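Local coordinates for protein saframycin Mx1 synthetase B (Legionella pneumophila subsp. pneumophila, PDB 3KXW) that belongs to the AMP-binding enzyme family of the ANL clan, pairing a large N-terminal part with a smaller C-terminal domain of the kind found in that superfamily, at residues 209-214 against 235-241; 107-111 against 179-183. One frame throughout, in Å; residues are numbered along the deposited sequence.

Contact 1: 209-214 against 235-241; sequences TIIFSW and IQAIMMS
Phe212 and selenomethionine Met240 are brought together by unlike first torsions: the phenyl CG lies opposite the backbone N (chi1 -175°), whereas CG of Met240 stands between its own N and carbonyl carbon (chi1 68°), from where the chain runs out extended. Met240 SE thereby reaches the edge of the Phe212 ring, 5.4 Å from its centroid, a Met-aromatic contact, and Met240 CG comes within 3.9 Å of Phe212 CZ. CG and CE, the atoms flanking that selenium, both rest on CB of Trp214.

One face of the Phe212 ring is occupied by a carbonyl, Ile238 O lying 3.2 Å from Phe212 CD1. The Phe212 and Ile238 side chains run at about a right angle to each other, Ile238 CG2 touching Phe212 CD1 at 3.7 Å. Ile238 O has other work as well: it accepts Ser213 N at 2.8 Å and receives the CA-H of Phe212. The ladder continues from Ile211 N to Gln236 O, from Ile238 N to Ile211 O and from Met240 N to Ser213 O. Towards Thr209 the ladder gives way to a water, which donates to Thr209 O and accepts from Gln236 N at 2.9 Å, while Ile235 CG2 packs on Thr209 CG2.

Ile211, Ser213, Ala237 and Met239 face helix 220-233, and the Ile211 side chain approaches the bound 5'-O-[(S)-(dodecanoyloxy)(hydroxy)phosphoryl]adenosine to about 4 Å. Adjacent parallel strands joined through that helix make this a beta-alpha-beta crossover.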
loop_
_atom_site.group_PDB
_atom_site.type_symbol
_atom_site.label_atom_id
_atom_site.label_comp_id
_atom_site.label_asym_id
_atom_site.label_seq_id
_atom_site.Cartn_x
_atom_site.Cartn_y
_atom_site.Cartn_z
ATOM N N THR A 209 22.592 2.782 3.297
ATOM C CA THR A 209 21.154 2.899 3.018
ATOM C C THR A 209 20.370 3.281 4.262
ATOM O O THR A 209 20.588 2.715 5.339
ATOM C CB THR A 209 20.578 1.579 2.468
ATOM O OG1 THR A 209 21.222 1.249 1.226
ATOM C CG2 THR A 209 19.065 1.695 2.263
ATOM N N ILE A 210 19.460 4.240 4.125
ATOM C CA ILE A 210 18.515 4.542 5.187
ATOM C C ILE A 210 17.121 4.641 4.571
ATOM O O ILE A 210 16.900 5.367 3.618
ATOM C CB ILE A 210 18.884 5.842 5.914
ATOM C CG1 ILE A 210 20.234 5.648 6.636
ATOM C CG2 ILE A 210 17.787 6.249 6.907
ATOM C CD1 ILE A 210 20.677 6.857 7.425
ATOM N N ILE A 211 16.172 3.891 5.104
ATOM C CA ILE A 211 14.845 3.957 4.524
ATOM C C ILE A 211 13.937 4.848 5.350
ATOM O O ILE A 211 13.912 4.746 6.578
ATOM C CB ILE A 211 14.239 2.546 4.394
ATOM C CG1 ILE A 211 15.109 1.684 3.461
ATOM C CG2 ILE A 211 12.780 2.628 3.943
ATOM C CD1 ILE A 211 14.642 0.218 3.354
ATOM N N PHE A 212 13.196 5.732 4.698
ATOM C CA PHE A 212 12.141 6.447 5.411
ATOM C C PHE A 212 10.781 5.986 4.888
ATOM O O PHE A 212 10.622 5.768 3.688
ATOM C CB PHE A 212 12.263 7.970 5.290
ATOM C CG PHE A 212 11.256 8.679 6.114
ATOM C CD1 PHE A 212 11.533 8.981 7.446
ATOM C CD2 PHE A 212 9.968 8.908 5.627
ATOM C CE1 PHE A 212 10.567 9.575 8.243
ATOM C CE2 PHE A 212 9.010 9.490 6.429
ATOM C CZ PHE A 212 9.303 9.824 7.747
ATOM N N SER A 213 9.812 5.826 5.773
ATOM C CA SER A 213 8.486 5.461 5.314
ATOM C C SER A 213 7.376 6.058 6.144
ATOM O O SER A 213 7.441 6.022 7.363
ATOM C CB SER A 213 8.345 3.948 5.297
ATOM O OG SER A 213 7.084 3.561 4.767
ATOM N N TRP A 214 6.353 6.599 5.486
ATOM C CA TRP A 214 5.086 6.895 6.179
ATOM C C TRP A 214 4.002 5.898 5.775
ATOM O O TRP A 214 2.852 6.044 6.189
ATOM C CB TRP A 214 4.577 8.321 5.876
ATOM C CG TRP A 214 4.453 8.599 4.384
ATOM C CD1 TRP A 214 5.377 9.212 3.600
ATOM C CD2 TRP A 214 3.350 8.270 3.523
ATOM N NE1 TRP A 214 4.931 9.278 2.295
ATOM C CE2 TRP A 214 3.688 8.706 2.225
ATOM C CE3 TRP A 214 2.112 7.651 3.721
ATOM C CZ2 TRP A 214 2.849 8.534 1.129
ATOM C CZ3 TRP A 214 1.261 7.491 2.627
ATOM C CH2 TRP A 214 1.636 7.924 1.344
ATOM N N ILE A 235 19.550 -2.561 8.030
ATOM C CA ILE A 235 19.447 -1.178 7.574
ATOM C C ILE A 235 18.422 -0.432 8.383
ATOM O O ILE A 235 17.363 -0.986 8.705
ATOM C CB ILE A 235 18.913 -1.136 6.121
ATOM C CG1 ILE A 235 19.923 -1.743 5.153
ATOM C CG2 ILE A 235 18.529 0.307 5.701
ATOM C CD1 ILE A 235 21.289 -1.230 5.318
ATOM N N GLN A 236 18.683 0.833 8.685
ATOM C CA GLN A 236 17.715 1.599 9.484
ATOM C C GLN A 236 16.391 1.838 8.752
ATOM O O GLN A 236 16.383 2.170 7.559
ATOM C CB GLN A 236 18.291 2.947 9.898
ATOM C CG GLN A 236 19.307 2.901 11.027
ATOM C CD GLN A 236 19.577 4.286 11.569
ATOM O OE1 GLN A 236 20.583 4.923 11.233
ATOM N NE2 GLN A 236 18.678 4.760 12.410
ATOM N N ALA A 237 15.279 1.665 9.471
ATOM C CA ALA A 237 13.959 2.045 8.977
ATOM C C ALA A 237 13.489 3.214 9.835
ATOM O O ALA A 237 13.424 3.098 11.068
ATOM C CB ALA A 237 12.976 0.854 9.090
ATOM N N ILE A 238 13.207 4.356 9.214
ATOM C CA ILE A 238 12.721 5.509 9.968
ATOM C C ILE A 238 11.306 5.798 9.522
ATOM O O ILE A 238 11.065 5.923 8.320
ATOM C CB ILE A 238 13.573 6.795 9.687
ATOM C CG1 ILE A 238 15.069 6.496 9.805
ATOM C CG2 ILE A 238 13.108 7.961 10.599
ATOM C CD1 ILE A 238 15.533 6.251 11.147
HETATM N N MSE A 239 10.364 5.893 10.460
HETATM C CA MSE A 239 8.956 5.855 10.075
HETATM C C MSE A 239 8.050 6.868 10.785
HETATM O O MSE A 239 8.332 7.320 11.884
HETATM C CB MSE A 239 8.394 4.453 10.320
HETATM C CG MSE A 239 9.044 3.370 9.468
HETATM SE SE MSE A 239 8.707 1.626 10.326
HETATM C CE MSE A 239 9.955 1.828 11.849
HETATM N N MSE A 240 6.949 7.195 10.129
HETATM C CA MSE A 240 5.848 7.867 10.786
HETATM C C MSE A 240 4.552 7.292 10.227
HETATM O O MSE A 240 4.569 6.471 9.290
HETATM C CB MSE A 240 5.909 9.373 10.538
HETATM C CG MSE A 240 5.635 9.770 9.099
HETATM SE SE MSE A 240 5.834 11.713 8.858
HETATM C CE MSE A 240 5.490 11.780 6.939
ATOM N N SER A 241 3.424 7.728 10.776
ATOM C CA SER A 241 2.134 7.207 10.333
ATOM C C SER A 241 1.607 7.898 9.069
ATOM O O SER A 241 1.959 9.034 8.777
ATOM C CB SER A 241 1.103 7.364 11.445
ATOM O OG SER A 241 0.806 8.736 11.641
HETATM O O HOH W 1 21.206 2.016 7.866
#

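Contact 2: 107-111 against 179-183; sequences AQRIV and TMHPK
The guanidinium of Arg109 has the selenium of selenomethionine Met180 over one face, 3.8 Å above the plane and displaced toward the rim, while Thr179 O approaches the group obliquely. Both partners belong to the glycine-rich signature loop of AMP-binding enzymes, the Thr-Ser-Gly-Ser-Thr run that leads to Pro182 and Lys183 here, so the contact sets that loop against helix 101-114.

Met180 leaves its backbone heading away from the helix, but bends at both chi2 (-59°) and chi3 (-61°), and this double turn folds the methyl back onto the arginine, with Met180 CE 3.4 Å from Arg109 NH2. The one polar link between the segments is weak: Arg109 NH1 donates to Met180 O at 3.1 Å with a bent N-H...O angle of 128°. What fixes the rotation of the guanidinium is more likely the salt bridge of Arg109 NE to Asp105, one turn earlier in the same helix.

Nearer the helix the contact is apolar. Arg109 CB lies 3.7 Å from Pro182 CD, and the proline ring lies alongside the start of the extended arginine chain. On the neighbouring side of the helix, Ile110 CG1 meets Pro182 CB at 4.1 Å. Tyr174, on strand 169-174, touches both Ile110 and Pro182, and Ile110 also packs on Val93 and Ile95 of strand 91-95. The hydroxyl of Thr179 turns to another partner, the backbone O of Asn467, which joins the loop to the C-terminal part of the chain. Its carbonyl fares differently: Thr179 O is buried here without a hydrogen-bond partner in the model, its neighbour being the methylene carbon Arg109 CD at 3.3 Å.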
loop_
_atom_site.group_PDB
_atom_site.type_symbol
_atom_site.label_atom_id
_atom_site.label_comp_id
_atom_site.label_asym_id
_atom_site.label_seq_id
_atom_site.Cartn_x
_atom_site.Cartn_y
_atom_site.Cartn_z
ATOM N N ALA A 107 -12.722 -5.832 9.555
ATOM C CA ALA A 107 -12.132 -6.616 10.641
ATOM C C ALA A 107 -12.957 -7.867 10.936
ATOM O O ALA A 107 -12.413 -8.948 11.097
ATOM C CB ALA A 107 -11.960 -5.754 11.912
ATOM N N GLN A 108 -14.277 -7.731 11.019
ATOM C CA GLN A 108 -15.111 -8.894 11.283
ATOM C C GLN A 108 -14.995 -9.948 10.177
ATOM O O GLN A 108 -14.989 -11.151 10.445
ATOM C CB GLN A 108 -16.584 -8.482 11.447
ATOM C CG GLN A 108 -17.531 -9.679 11.496
ATOM C CD GLN A 108 -17.358 -10.487 12.770
ATOM O OE1 GLN A 108 -16.848 -11.614 12.757
ATOM N NE2 GLN A 108 -17.755 -9.902 13.883
ATOM N N ARG A 109 -14.933 -9.509 8.924
ATOM C CA ARG A 109 -14.805 -10.472 7.829
ATOM C C ARG A 109 -13.453 -11.173 7.882
ATOM O O ARG A 109 -13.350 -12.337 7.545
ATOM C CB ARG A 109 -15.020 -9.810 6.461
ATOM C CG ARG A 109 -16.438 -9.315 6.218
ATOM C CD ARG A 109 -16.517 -8.378 5.007
ATOM N NE ARG A 109 -17.793 -7.669 5.025
ATOM C CZ ARG A 109 -18.935 -8.213 4.624
ATOM N NH1 ARG A 109 -18.943 -9.444 4.132
ATOM N NH2 ARG A 109 -20.069 -7.524 4.696
ATOM N N ILE A 110 -12.422 -10.458 8.317
ATOM C CA ILE A 110 -11.091 -11.046 8.445
ATOM C C ILE A 110 -11.041 -12.047 9.607
ATOM O O ILE A 110 -10.479 -13.142 9.493
ATOM C CB ILE A 110 -10.019 -9.954 8.560
ATOM C CG1 ILE A 110 -9.784 -9.339 7.181
ATOM C CG2 ILE A 110 -8.714 -10.519 9.119
ATOM C CD1 ILE A 110 -8.832 -8.139 7.171
ATOM N N VAL A 111 -11.671 -11.695 10.716
ATOM C CA VAL A 111 -11.778 -12.643 11.818
ATOM C C VAL A 111 -12.516 -13.920 11.413
ATOM O O VAL A 111 -12.092 -15.016 11.742
ATOM C CB VAL A 111 -12.422 -11.997 13.077
ATOM C CG1 VAL A 111 -12.779 -13.076 14.148
ATOM C CG2 VAL A 111 -11.486 -10.950 13.644
ATOM N N THR A 179 -13.887 -6.499 -0.975
ATOM C CA THR A 179 -14.348 -6.034 0.331
ATOM C C THR A 179 -15.284 -7.048 0.979
ATOM O O THR A 179 -15.310 -7.170 2.207
ATOM C CB THR A 179 -15.034 -4.662 0.256
ATOM O OG1 THR A 179 -16.060 -4.696 -0.743
ATOM C CG2 THR A 179 -14.022 -3.592 -0.129
HETATM N N MSE A 180 -16.025 -7.799 0.164
HETATM C CA MSE A 180 -17.018 -8.742 0.700
HETATM C C MSE A 180 -16.444 -10.075 1.171
HETATM O O MSE A 180 -16.969 -10.680 2.105
HETATM C CB MSE A 180 -18.168 -8.960 -0.291
HETATM C CG MSE A 180 -18.923 -7.656 -0.646
HETATM SE SE MSE A 180 -19.727 -6.723 0.931
HETATM C CE MSE A 180 -20.934 -8.164 1.487
ATOM N N HIS A 181 -15.377 -10.543 0.528
ATOM C CA HIS A 181 -14.663 -11.716 1.025
ATOM C C HIS A 181 -13.164 -11.436 0.958
ATOM O O HIS A 181 -12.496 -11.853 0.025
ATOM C CB HIS A 181 -15.004 -12.957 0.197
ATOM C CG HIS A 181 -16.450 -13.344 0.246
ATOM N ND1 HIS A 181 -17.008 -14.016 1.315
ATOM C CD2 HIS A 181 -17.453 -13.160 -0.646
ATOM C CE1 HIS A 181 -18.294 -14.226 1.083
ATOM N NE2 HIS A 181 -18.589 -13.715 -0.098
ATOM N N PRO A 182 -12.645 -10.686 1.936
ATOM C CA PRO A 182 -11.262 -10.218 1.865
ATOM C C PRO A 182 -10.325 -11.387 1.623
ATOM O O PRO A 182 -10.503 -12.455 2.232
ATOM C CB PRO A 182 -11.018 -9.619 3.254
ATOM C CG PRO A 182 -12.365 -9.150 3.686
ATOM C CD PRO A 182 -13.335 -10.192 3.144
ATOM N N LYS A 183 -9.331 -11.176 0.769
ATOM C CA LYS A 183 -8.381 -12.236 0.396
ATOM C C LYS A 183 -7.110 -12.114 1.215
ATOM O O LYS A 183 -6.399 -11.108 1.116
ATOM C CB LYS A 183 -8.017 -12.130 -1.089
ATOM C CG LYS A 183 -9.161 -12.417 -2.054
ATOM C CD LYS A 183 -8.709 -12.050 -3.482
ATOM C CE LYS A 183 -9.491 -12.793 -4.558
ATOM N NZ LYS A 183 -10.873 -12.250 -4.678
#

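How the contacts relate
From the N terminus, the chain passes through strands 28-34, 67-71 and 91-95 before helix 101-114, then runs through strands 118-121, 143-147 and 169-174 before the loop at 179-183 returns to that helix, so contact 2 closes a loop of 67 intervening residues. Strand 184-188 and helix 189-202 follow. Contact 1 then opens at 209-214 and closes only 20 residues later, after helix 220-233. The two are in series, neither nested nor crossing, and lie on opposite sides of the chain's centre, their nearest atoms about 18 Å apart. Contact 2 ties a helix to the signature loop; contact 1 joins two strands of a sheet that continues to strand 28-34.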